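Local coordinates for LPXTG cell wall surface protein (Streptococcus gordonii, PDB 7AVK) that probably serves as a cell-wall-anchored surface adhesin whose tandem SHIRT domains, one of which is described here, hold its binding region away from the bacterial surface, at residues A[4-9]-A[72-77]. Sequence-based numbering, arbitrary orientation.
Sequences KAVHEF and DVKFVG
Lys4 and Val6 begin, with Val73 and Phe75, a run of main-chain hydrogen bonds that joins strand 3-11 to strand 73-82, side by side and parallel. Val73 N donates to Lys4 O and Val6 N to Val73 O; Phe75 N then reaches Val6 O at 2.9 Å, Glu8 N returns to Phe75 O, and Gly77 N closes the series on Glu8 O at 2.8 Å. Several of the carbonyls also receive a CA-H, as Val6 O does from Lys74 CA. Just ahead of strand 73-82, Asp72 substitutes a carboxylate for a peptide oxygen: its OD1 accepts Lys4 N at 3.0 Å from above the carboxylate plane, and also bonds His3 ND1.

Lys74 and Glu8 suit the more exposed face. With CG anti to the backbone N (chi1 179°), Glu8 extends fully, whereas Lys74 bends at chi3 (-66°), giving a salt bridge of Lys74 NZ with Glu8 OE1 at 3.0 Å in the conformer described, on the anti side and tilted 35° out of the carboxylate plane; Glu8 has a second conformer, so the bridge may not be permanent. The lysine's aliphatic part crosses Val6, whose CG2 lies 3.9 Å from Lys74 CG, so one side chain provides both apolar cover and charge.

On the other face, small Ala5 fits beside Val73, CB to CB 3.9 Å, and its CB also touches Phe75 CE2 at 4.1 Å. Pro41 and Tyr61 pack on Phe75, Leu33 on Ala5, and the buried His7 is tied through NE2 to Thr42 N. Beyond, Phe9 meets Trp79 edge-to-face. This is the parallel pairing of first and last strands inside a five-stranded mixed sheet, a pairing characteristic of ubiquitin-like (beta-grasp) sheets and consistent with the SHIRT domain's place in the ubiquitin clan.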
ATOM      1  N   LYS A   4       5.480  -2.590  14.062  1.00 13.56           N
ATOM      2  CA  LYS A   4       5.814  -2.381  12.675  1.00 11.91           C
ATOM      3  C   LYS A   4       4.577  -1.888  11.936  1.00 10.52           C
ATOM      4  O   LYS A   4       3.451  -2.048  12.406  1.00 11.27           O
ATOM      5  CB  LYS A   4       6.353  -3.637  12.038  1.00 13.63           C
ATOM      6  CG  LYS A   4       5.381  -4.777  11.992  1.00 15.18           C
ATOM      7  CD  LYS A   4       6.018  -6.038  11.447  1.00 19.98           C
ATOM      8  CE  LYS A   4       5.114  -7.280  11.638  1.00 27.32           C
ATOM      9  NZ  LYS A   4       5.868  -8.565  11.600  1.00 48.25           N
ATOM     10  N   ALA A   5       4.810  -1.340  10.755  1.00 10.12           N
ATOM     11  CA  ALA A   5       3.748  -0.990   9.831  1.00  9.74           C
ATOM     12  C   ALA A   5       4.010  -1.751   8.537  1.00  9.32           C
ATOM     13  O   ALA A   5       5.139  -1.767   8.010  1.00 11.37           O
ATOM     14  CB  ALA A   5       3.716   0.493   9.539  1.00 10.81           C
ATOM     15  N   VAL A   6       2.980  -2.393   8.040  1.00  9.12           N
ATOM     16  CA  VAL A   6       3.027  -3.155   6.814  1.00  9.27           C
ATOM     17  C   VAL A   6       2.087  -2.542   5.790  1.00  8.75           C
ATOM     18  O   VAL A   6       1.168  -1.791   6.127  1.00  9.66           O
ATOM     19  CB  VAL A   6       2.701  -4.653   7.029  1.00  9.45           C
ATOM     20  CG1 VAL A   6       3.492  -5.192   8.244  1.00 10.57           C
ATOM     21  CG2 VAL A   6       1.217  -4.913   7.144  1.00 10.10           C
ATOM     22  N   HIS A   7       2.306  -2.923   4.525  1.00  8.90           N
ATOM     23  CA  HIS A   7       1.541  -2.450   3.396  1.00  8.95           C
ATOM     24  C   HIS A   7       0.865  -3.627   2.722  1.00  8.90           C
ATOM     25  O   HIS A   7       1.445  -4.713   2.624  1.00  9.57           O
ATOM     26  CB  HIS A   7       2.441  -1.724   2.385  1.00  8.87           C
ATOM     27  CG  HIS A   7       3.244  -0.589   2.993  1.00  9.13           C
ATOM     28  ND1 HIS A   7       4.383  -0.777   3.738  1.00  9.39           N
ATOM     29  CD2 HIS A   7       3.059   0.754   2.953  1.00  9.45           C
ATOM     30  CE1 HIS A   7       4.854   0.412   4.109  1.00  9.68           C
ATOM     31  NE2 HIS A   7       4.052   1.384   3.678  1.00 10.01           N
ATOM     32  N   GLU A   8      -0.331  -3.401   2.185  1.00  8.69           N
ATOM     33  CA  GLU A   8      -1.041  -4.354   1.360  0.73  8.95           C
ATOM     34  C   GLU A   8      -1.628  -3.595   0.190  1.00  8.67           C
ATOM     35  O   GLU A   8      -2.120  -2.479   0.375  1.00 10.10           O
ATOM     36  CB  GLU A   8      -2.162  -5.046   2.162  0.73  8.97           C
ATOM     37  CG  GLU A   8      -2.957  -6.055   1.294  0.73  9.72           C
ATOM     38  CD  GLU A   8      -3.995  -6.848   1.981  0.73 12.02           C
ATOM     39  OE1 GLU A   8      -4.311  -6.684   3.175  0.73 13.23           O
ATOM     40  OE2 GLU A   8      -4.727  -7.617   1.281  0.73 14.41           O
ATOM     41  N   PHE A   9      -1.616  -4.210  -1.010  1.00  8.82           N
ATOM     42  CA  PHE A   9      -2.302  -3.657  -2.158  1.00  8.80           C
ATOM     43  C   PHE A   9      -3.560  -4.458  -2.474  1.00  8.99           C
ATOM     44  O   PHE A   9      -3.557  -5.676  -2.354  1.00 10.24           O
ATOM     45  CB  PHE A   9      -1.410  -3.665  -3.409  1.00  9.18           C
ATOM     46  CG  PHE A   9      -0.234  -2.706  -3.399  1.00  9.28           C
ATOM     47  CD1 PHE A   9      -0.171  -1.562  -2.635  1.00  9.66           C
ATOM     48  CD2 PHE A   9       0.815  -2.953  -4.279  1.00 10.02           C
ATOM     49  CE1 PHE A   9       0.909  -0.692  -2.736  1.00 10.21           C
ATOM     50  CE2 PHE A   9       1.861  -2.095  -4.413  1.00 10.21           C
ATOM     51  CZ  PHE A   9       1.913  -0.964  -3.661  1.00 10.71           C
ATOM     52  N   ASP A  72       0.445  -3.447  15.688  1.00 14.08           N
ATOM     53  CA  ASP A  72       1.071  -3.182  14.405  1.00 12.47           C
ATOM     54  C   ASP A  72       0.023  -2.565  13.481  1.00 12.09           C
ATOM     55  O   ASP A  72      -1.164  -2.752  13.665  1.00 15.40           O
ATOM     56  CB  ASP A  72       1.604  -4.466  13.768  1.00 13.66           C
ATOM     57  CG  ASP A  72       2.639  -5.133  14.562  1.00 16.87           C
ATOM     58  OD1 ASP A  72       3.381  -4.425  15.267  1.00 17.38           O
ATOM     59  OD2 ASP A  72       2.792  -6.352  14.462  1.00 24.76           O
ATOM     60  N   VAL A  73       0.497  -1.819  12.482  0.77 11.53           N
ATOM     61  CA  VAL A  73      -0.281  -0.955  11.588  0.77 11.88           C
ATOM     62  C   VAL A  73      -0.304  -1.664  10.230  0.77 10.44           C
ATOM     63  O   VAL A  73       0.742  -2.162   9.816  0.77  9.64           O
ATOM     64  CB  VAL A  73       0.360   0.469  11.472  0.77 12.01           C
ATOM     65  CG1 VAL A  73      -0.284   1.302  10.343  0.77 14.38           C
ATOM     66  CG2 VAL A  73       0.244   1.121  12.821  0.77 21.14           C
ATOM     67  N   LYS A  74      -1.460  -1.613   9.492  1.00 10.62           N
ATOM     68  CA  LYS A  74      -1.503  -1.983   8.086  1.00  9.82           C
ATOM     69  C   LYS A  74      -2.086  -0.829   7.283  1.00  9.32           C
ATOM     70  O   LYS A  74      -3.183  -0.340   7.577  1.00 10.82           O
ATOM     71  CB  LYS A  74      -2.334  -3.245   7.840  1.00 10.60           C
ATOM     72  CG  LYS A  74      -2.402  -3.610   6.358  1.00 10.34           C
ATOM     73  CD  LYS A  74      -3.250  -4.846   5.977  1.00 10.48           C
ATOM     74  CE  LYS A  74      -2.654  -6.129   6.516  1.00 12.29           C
ATOM     75  NZ  LYS A  74      -3.385  -7.292   6.002  1.00 12.69           N
ATOM     76  N   PHE A  75      -1.373  -0.442   6.231  1.00  8.89           N
ATOM     77  CA  PHE A  75      -1.879   0.507   5.245  1.00  9.42           C
ATOM     78  C   PHE A  75      -2.267  -0.273   3.989  1.00  9.39           C
ATOM     79  O   PHE A  75      -1.470  -1.045   3.467  1.00 10.61           O
ATOM     80  CB  PHE A  75      -0.771   1.511   4.892  1.00 10.46           C
ATOM     81  CG  PHE A  75      -0.410   2.400   6.035  1.00 10.99           C
ATOM     82  CD1 PHE A  75      -1.275   3.427   6.426  1.00 11.20           C
ATOM     83  CD2 PHE A  75       0.809   2.268   6.690  1.00 13.13           C
ATOM     84  CE1 PHE A  75      -0.958   4.298   7.493  1.00 12.52           C
ATOM     85  CE2 PHE A  75       1.150   3.166   7.737  1.00 15.49           C
ATOM     86  CZ  PHE A  75       0.249   4.143   8.136  1.00 14.13           C
ATOM     87  N   VAL A  76      -3.498  -0.035   3.518  1.00  9.31           N
ATOM     88  CA  VAL A  76      -4.050  -0.716   2.334  1.00  9.44           C
ATOM     89  C   VAL A  76      -4.078   0.293   1.197  1.00  9.37           C
ATOM     90  O   VAL A  76      -4.716   1.355   1.303  1.00 10.30           O
ATOM     91  CB  VAL A  76      -5.443  -1.261   2.628  1.00 10.47           C
ATOM     92  CG1 VAL A  76      -6.025  -1.882   1.355  1.00 11.53           C
ATOM     93  CG2 VAL A  76      -5.384  -2.293   3.764  1.00 12.13           C
ATOM     94  N   GLY A  77      -3.367  -0.028   0.119  1.00  9.50           N
ATOM     95  CA  GLY A  77      -3.272   0.830  -1.046  1.00  9.61           C
ATOM     96  C   GLY A  77      -4.086   0.250  -2.196  1.00  9.51           C
ATOM     97  O   GLY A  77      -3.961  -0.918  -2.516  1.00 10.35           O
TER